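Local coordinates for periplasmic binding protein (Veillonella parvula, PDB 4MO9) that probably captures an iron-siderophore or similar metal complex in the periplasm and hands it to an ABC importer, at residues Tyr203-Met208 against Glu212-Ser217; Asn216-Ser219 against Ser223-Ala226. One frame throughout, in Å; residues are numbered along the deposited sequence.

Contact 1: Tyr203-Met208 against Glu212-Ser217; sequences YLEVGM and EEFGNS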
loop_
_atom_site.group_PDB
_atom_site.type_symbol
_atom_site.label_atom_id
_atom_site.label_comp_id
_atom_site.label_asym_id
_atom_site.label_seq_id
_atom_site.Cartn_x
_atom_site.Cartn_y
_atom_site.Cartn_z
ATOM N N TYR A 203 -1.968 -19.231 -4.978
ATOM C CA TYR A 203 -2.597 -18.494 -6.064
ATOM C C TYR A 203 -3.073 -17.142 -5.529
ATOM O O TYR A 203 -3.795 -17.088 -4.525
ATOM C CB TYR A 203 -3.760 -19.278 -6.693
ATOM C CG TYR A 203 -4.601 -18.422 -7.612
ATOM C CD1 TYR A 203 -4.020 -17.742 -8.675
ATOM C CD2 TYR A 203 -5.966 -18.267 -7.401
ATOM C CE1 TYR A 203 -4.770 -16.929 -9.510
ATOM C CE2 TYR A 203 -6.727 -17.457 -8.230
ATOM C CZ TYR A 203 -6.123 -16.793 -9.286
ATOM O OH TYR A 203 -6.867 -15.989 -10.122
ATOM N N LEU A 204 -2.658 -16.062 -6.190
ATOM C CA LEU A 204 -2.949 -14.702 -5.735
ATOM C C LEU A 204 -3.870 -14.017 -6.731
ATOM O O LEU A 204 -3.638 -14.085 -7.938
ATOM C CB LEU A 204 -1.655 -13.889 -5.630
ATOM C CG LEU A 204 -0.515 -14.395 -4.747
ATOM C CD1 LEU A 204 0.759 -13.580 -5.010
ATOM C CD2 LEU A 204 -0.893 -14.289 -3.284
ATOM N N GLU A 205 -4.918 -13.358 -6.247
ATOM C CA GLU A 205 -5.817 -12.668 -7.171
ATOM C C GLU A 205 -6.391 -11.416 -6.527
ATOM O O GLU A 205 -6.793 -11.450 -5.355
ATOM C CB GLU A 205 -6.960 -13.584 -7.644
ATOM C CG GLU A 205 -7.851 -12.929 -8.718
ATOM C CD GLU A 205 -9.128 -13.711 -9.026
ATOM O OE1 GLU A 205 -9.082 -14.966 -9.095
ATOM O OE2 GLU A 205 -10.192 -13.071 -9.227
ATOM N N VAL A 206 -6.405 -10.314 -7.284
ATOM C CA VAL A 206 -7.133 -9.117 -6.869
ATOM C C VAL A 206 -8.615 -9.400 -7.104
ATOM O O VAL A 206 -9.038 -9.635 -8.250
ATOM C CB VAL A 206 -6.709 -7.873 -7.672
ATOM C CG1 VAL A 206 -7.289 -6.608 -7.034
ATOM C CG2 VAL A 206 -5.189 -7.772 -7.707
ATOM N N GLY A 207 -9.409 -9.401 -6.034
ATOM C CA GLY A 207 -10.807 -9.784 -6.162
ATOM C C GLY A 207 -11.741 -8.654 -6.559
ATOM O O GLY A 207 -12.857 -8.559 -6.040
HETATM N N MSE A 208 -11.299 -7.816 -7.497
HETATM C CA MSE A 208 -12.031 -6.608 -7.877
HETATM C C MSE A 208 -13.249 -6.892 -8.744
HETATM O O MSE A 208 -14.196 -6.097 -8.783
HETATM C CB MSE A 208 -11.097 -5.646 -8.613
HETATM C CG MSE A 208 -11.781 -4.396 -9.156
HETATM SE SE MSE A 208 -10.488 -3.178 -9.959
HETATM C CE MSE A 208 -9.846 -4.337 -11.381
ATOM N N GLU A 212 -17.416 -14.037 -10.582
ATOM C CA GLU A 212 -17.795 -14.332 -11.966
ATOM C C GLU A 212 -16.758 -13.932 -13.033
ATOM O O GLU A 212 -16.857 -14.359 -14.186
ATOM C CB GLU A 212 -19.186 -13.751 -12.288
ATOM C CG GLU A 212 -19.264 -12.221 -12.351
ATOM C CD GLU A 212 -19.298 -11.544 -10.979
ATOM O OE1 GLU A 212 -19.221 -12.244 -9.942
ATOM O OE2 GLU A 212 -19.407 -10.298 -10.945
ATOM N N GLU A 213 -15.765 -13.133 -12.646
ATOM C CA GLU A 213 -14.702 -12.722 -13.565
ATOM C C GLU A 213 -13.364 -12.665 -12.832
ATOM O O GLU A 213 -13.262 -12.039 -11.773
ATOM C CB GLU A 213 -15.025 -11.352 -14.175
ATOM C CG GLU A 213 -14.010 -10.863 -15.206
ATOM C CD GLU A 213 -14.278 -9.435 -15.673
ATOM O OE1 GLU A 213 -15.150 -8.760 -15.079
ATOM O OE2 GLU A 213 -13.610 -8.985 -16.632
ATOM N N PHE A 214 -12.334 -13.308 -13.377
ATOM C CA PHE A 214 -11.034 -13.320 -12.699
ATOM C C PHE A 214 -10.391 -11.944 -12.688
ATOM O O PHE A 214 -10.369 -11.247 -13.704
ATOM C CB PHE A 214 -10.080 -14.333 -13.336
ATOM C CG PHE A 214 -10.282 -15.746 -12.852
ATOM C CD1 PHE A 214 -11.558 -16.273 -12.716
ATOM C CD2 PHE A 214 -9.193 -16.547 -12.538
ATOM C CE1 PHE A 214 -11.746 -17.582 -12.278
ATOM C CE2 PHE A 214 -9.371 -17.848 -12.097
ATOM C CZ PHE A 214 -10.647 -18.367 -11.965
ATOM N N GLY A 215 -9.879 -11.547 -11.531
ATOM C CA GLY A 215 -9.119 -10.320 -11.442
ATOM C C GLY A 215 -7.679 -10.610 -11.827
ATOM O O GLY A 215 -7.357 -11.734 -12.240
ATOM N N ASN A 216 -6.814 -9.607 -11.698
ATOM C CA ASN A 216 -5.405 -9.779 -12.029
ATOM C C ASN A 216 -4.684 -10.720 -11.075
ATOM O O ASN A 216 -4.925 -10.690 -9.861
ATOM C CB ASN A 216 -4.682 -8.424 -12.024
ATOM C CG ASN A 216 -5.087 -7.542 -13.188
ATOM O OD1 ASN A 216 -5.485 -8.027 -14.248
ATOM N ND2 ASN A 216 -4.978 -6.242 -12.998
ATOM N N SER A 217 -3.796 -11.550 -11.621
ATOM C CA SER A 217 -2.871 -12.317 -10.790
ATOM C C SER A 217 -1.502 -11.685 -10.952
ATOM O O SER A 217 -1.401 -10.553 -11.436
ATOM C CB SER A 217 -2.835 -13.793 -11.180
ATOM O OG SER A 217 -2.138 -14.548 -10.197
HETATM O O HOH W 1 -6.321 -14.232 -12.351
#
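Tyr203, Glu205 and Val206, near the C-terminal end of strand 201-206, meet Phe214, Gly215, Asn216 and Ser217 in a largely buried polar contact, where the loop leaving the strand doubles back across it. Backbone pairing is sparse: Val206 N donates a nearly straight bond (169°) to Asn216 O at 3.0 Å, and Gly215 CA directs a C-H to Val206 O at 3.3 Å. The other conventional hydrogen bonds across the contact use side chains. Ser217 OG, placed anti to its own N (chi1 -169°), donates a hydrogen bond to Leu204 O at 2.8 Å, in the carbonyl plane, and also pairs with Thr237. Glu205 reaches out extended, and its OE2 takes Gly215 N at 2.8 Å, the donor standing above the carboxylate plane. This strand lies inside the mixed sheet of one lobe of the solute-binding protein fold, hydrogen-bonded to strand 259-263, and the loop leads on to helix 224-230. Glu205 OE1 receives Tyr203 OH at 2.6 Å on its anti side, though tilted out of the carboxylate plane, forms a salt bridge with Arg296, and sits over one face of the Phe214 ring. Were Glu205 an alanine, Arg296 would probably lose its carboxylate mate, and Gly215 N and the Tyr203 hydroxyl the acceptor each uses here. Phe214 CD2 lies 3.4 Å from Tyr203 OH, and Arg296 makes a cation-pi contact with Phe214. A water donates to both Tyr203 OH and Gly215 O.

Contact 2: Asn216-Ser219 against Ser223-Ala226; sequences NSFS and SWGA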
loop_
_atom_site.group_PDB
_atom_site.type_symbol
_atom_site.label_atom_id
_atom_site.label_comp_id
_atom_site.label_asym_id
_atom_site.label_seq_id
_atom_site.Cartn_x
_atom_site.Cartn_y
_atom_site.Cartn_z
ATOM N N ASN A 216 -6.814 -9.607 -11.698
ATOM C CA ASN A 216 -5.405 -9.779 -12.029
ATOM C C ASN A 216 -4.684 -10.720 -11.075
ATOM O O ASN A 216 -4.925 -10.690 -9.861
ATOM C CB ASN A 216 -4.682 -8.424 -12.024
ATOM C CG ASN A 216 -5.087 -7.542 -13.188
ATOM O OD1 ASN A 216 -5.485 -8.027 -14.248
ATOM N ND2 ASN A 216 -4.978 -6.242 -12.998
ATOM N N SER A 217 -3.796 -11.550 -11.621
ATOM C CA SER A 217 -2.871 -12.317 -10.790
ATOM C C SER A 217 -1.502 -11.685 -10.952
ATOM O O SER A 217 -1.401 -10.553 -11.436
ATOM C CB SER A 217 -2.835 -13.793 -11.180
ATOM O OG SER A 217 -2.138 -14.548 -10.197
ATOM N N PHE A 218 -0.448 -12.387 -10.541
ATOM C CA PHE A 218 0.871 -11.751 -10.451
ATOM C C PHE A 218 2.032 -12.655 -10.871
ATOM O O PHE A 218 1.946 -13.880 -10.749
ATOM C CB PHE A 218 1.113 -11.275 -9.011
ATOM C CG PHE A 218 0.110 -10.253 -8.528
ATOM C CD1 PHE A 218 -1.082 -10.650 -7.932
ATOM C CD2 PHE A 218 0.363 -8.896 -8.669
ATOM C CE1 PHE A 218 -2.002 -9.711 -7.480
ATOM C CE2 PHE A 218 -0.553 -7.947 -8.222
ATOM C CZ PHE A 218 -1.743 -8.362 -7.632
ATOM N N SER A 219 3.122 -12.051 -11.352
ATOM C CA SER A 219 4.387 -12.766 -11.529
ATOM C C SER A 219 4.998 -12.948 -10.145
ATOM O O SER A 219 4.423 -12.497 -9.153
ATOM C CB SER A 219 5.356 -11.939 -12.361
ATOM O OG SER A 219 5.831 -10.850 -11.588
ATOM N N SER A 223 4.668 -6.633 -7.248
ATOM C CA SER A 223 3.559 -6.325 -6.341
ATOM C C SER A 223 3.307 -7.482 -5.368
ATOM O O SER A 223 4.253 -7.983 -4.760
ATOM C CB SER A 223 2.299 -5.995 -7.157
ATOM O OG SER A 223 1.226 -5.594 -6.320
ATOM N N TRP A 224 2.049 -7.917 -5.234
ATOM C CA TRP A 224 1.719 -9.025 -4.333
ATOM C C TRP A 224 2.572 -10.272 -4.609
ATOM O O TRP A 224 2.890 -11.040 -3.685
ATOM C CB TRP A 224 0.219 -9.397 -4.424
ATOM C CG TRP A 224 -0.651 -8.440 -3.673
ATOM C CD1 TRP A 224 -1.376 -7.404 -4.191
ATOM C CD2 TRP A 224 -0.846 -8.399 -2.254
ATOM N NE1 TRP A 224 -2.023 -6.724 -3.178
ATOM C CE2 TRP A 224 -1.715 -7.316 -1.979
ATOM C CE3 TRP A 224 -0.373 -9.170 -1.187
ATOM C CZ2 TRP A 224 -2.128 -6.996 -0.681
ATOM C CZ3 TRP A 224 -0.779 -8.858 0.097
ATOM C CH2 TRP A 224 -1.648 -7.775 0.343
ATOM N N GLY A 225 2.922 -10.488 -5.869
ATOM C CA GLY A 225 3.747 -11.636 -6.211
ATOM C C GLY A 225 5.158 -11.503 -5.655
ATOM O O GLY A 225 5.762 -12.493 -5.231
ATOM N N ALA A 226 5.692 -10.285 -5.667
ATOM C CA ALA A 226 7.019 -10.059 -5.096
ATOM C C ALA A 226 6.985 -10.246 -3.581
ATOM O O ALA A 226 7.883 -10.863 -2.998
ATOM C CB ALA A 226 7.543 -8.668 -5.454
#
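Phe218 and Trp224 lie side by side and point the same way, and their rings form an offset edge-to-face pair. The edge of the indole is turned toward the face of the phenyl ring, with planes at 64° and 5.3 Å between the centroids of the Phe218 ring and the five-membered ring of Trp224. Closest in the pair are Phe218 CZ and Trp224 CD1, 3.6 Å apart. At the root of the indole side chain, Trp224 CB stands over the centre of the phenyl face in a CH-pi contact, 3.8 Å from the ring centroid and 11° off its normal. Phe218 can meet the helix this way because its CG is anti to its carbonyl carbon (chi1 -61°), on a CB that points toward residues 223-226. These residues form the first turn of helix 224-230, with Ser223 at the N-cap position, and the loop from strand 201-206 passes beside that turn in the strand-to-helix connection of this lobe. Ser223 OG approaches the same phenyl ring obliquely, 3.5 Å from CE2 of Phe218. Nearer the backbone, Gly225 CA, with no side chain, directs a C-H to Ser219 O at 3.1 Å. The indole NE1 is hydrogen-bonded to His315, whose ring also meets that of Trp224.

Overall arrangement
Contacts 1 and 2 follow one another along a single excursion of the chain, from strand 201-206 through the loop to helix 224-230, and share Asn216 and Ser217. Their centres are 10 Å apart. Phe218 joins them: Val206 CG2 packs against its CZ at 3.5 Å, and Leu204 CB lies 4.0 Å from its CD1. Leu204 also reaches the helix directly, its CD1 3.6 Å from Trp224 O and 3.8 Å from Gly225 CA, so the strand side chains touch both loop and helix. Neither contact includes a residue of the trimethylamine oxide pocket, which Trp45, Ala48, Ser73 and Arg78 line. The bound molecule is about 11 Å from the Ser223 side chain and about 12 Å from that of Val206.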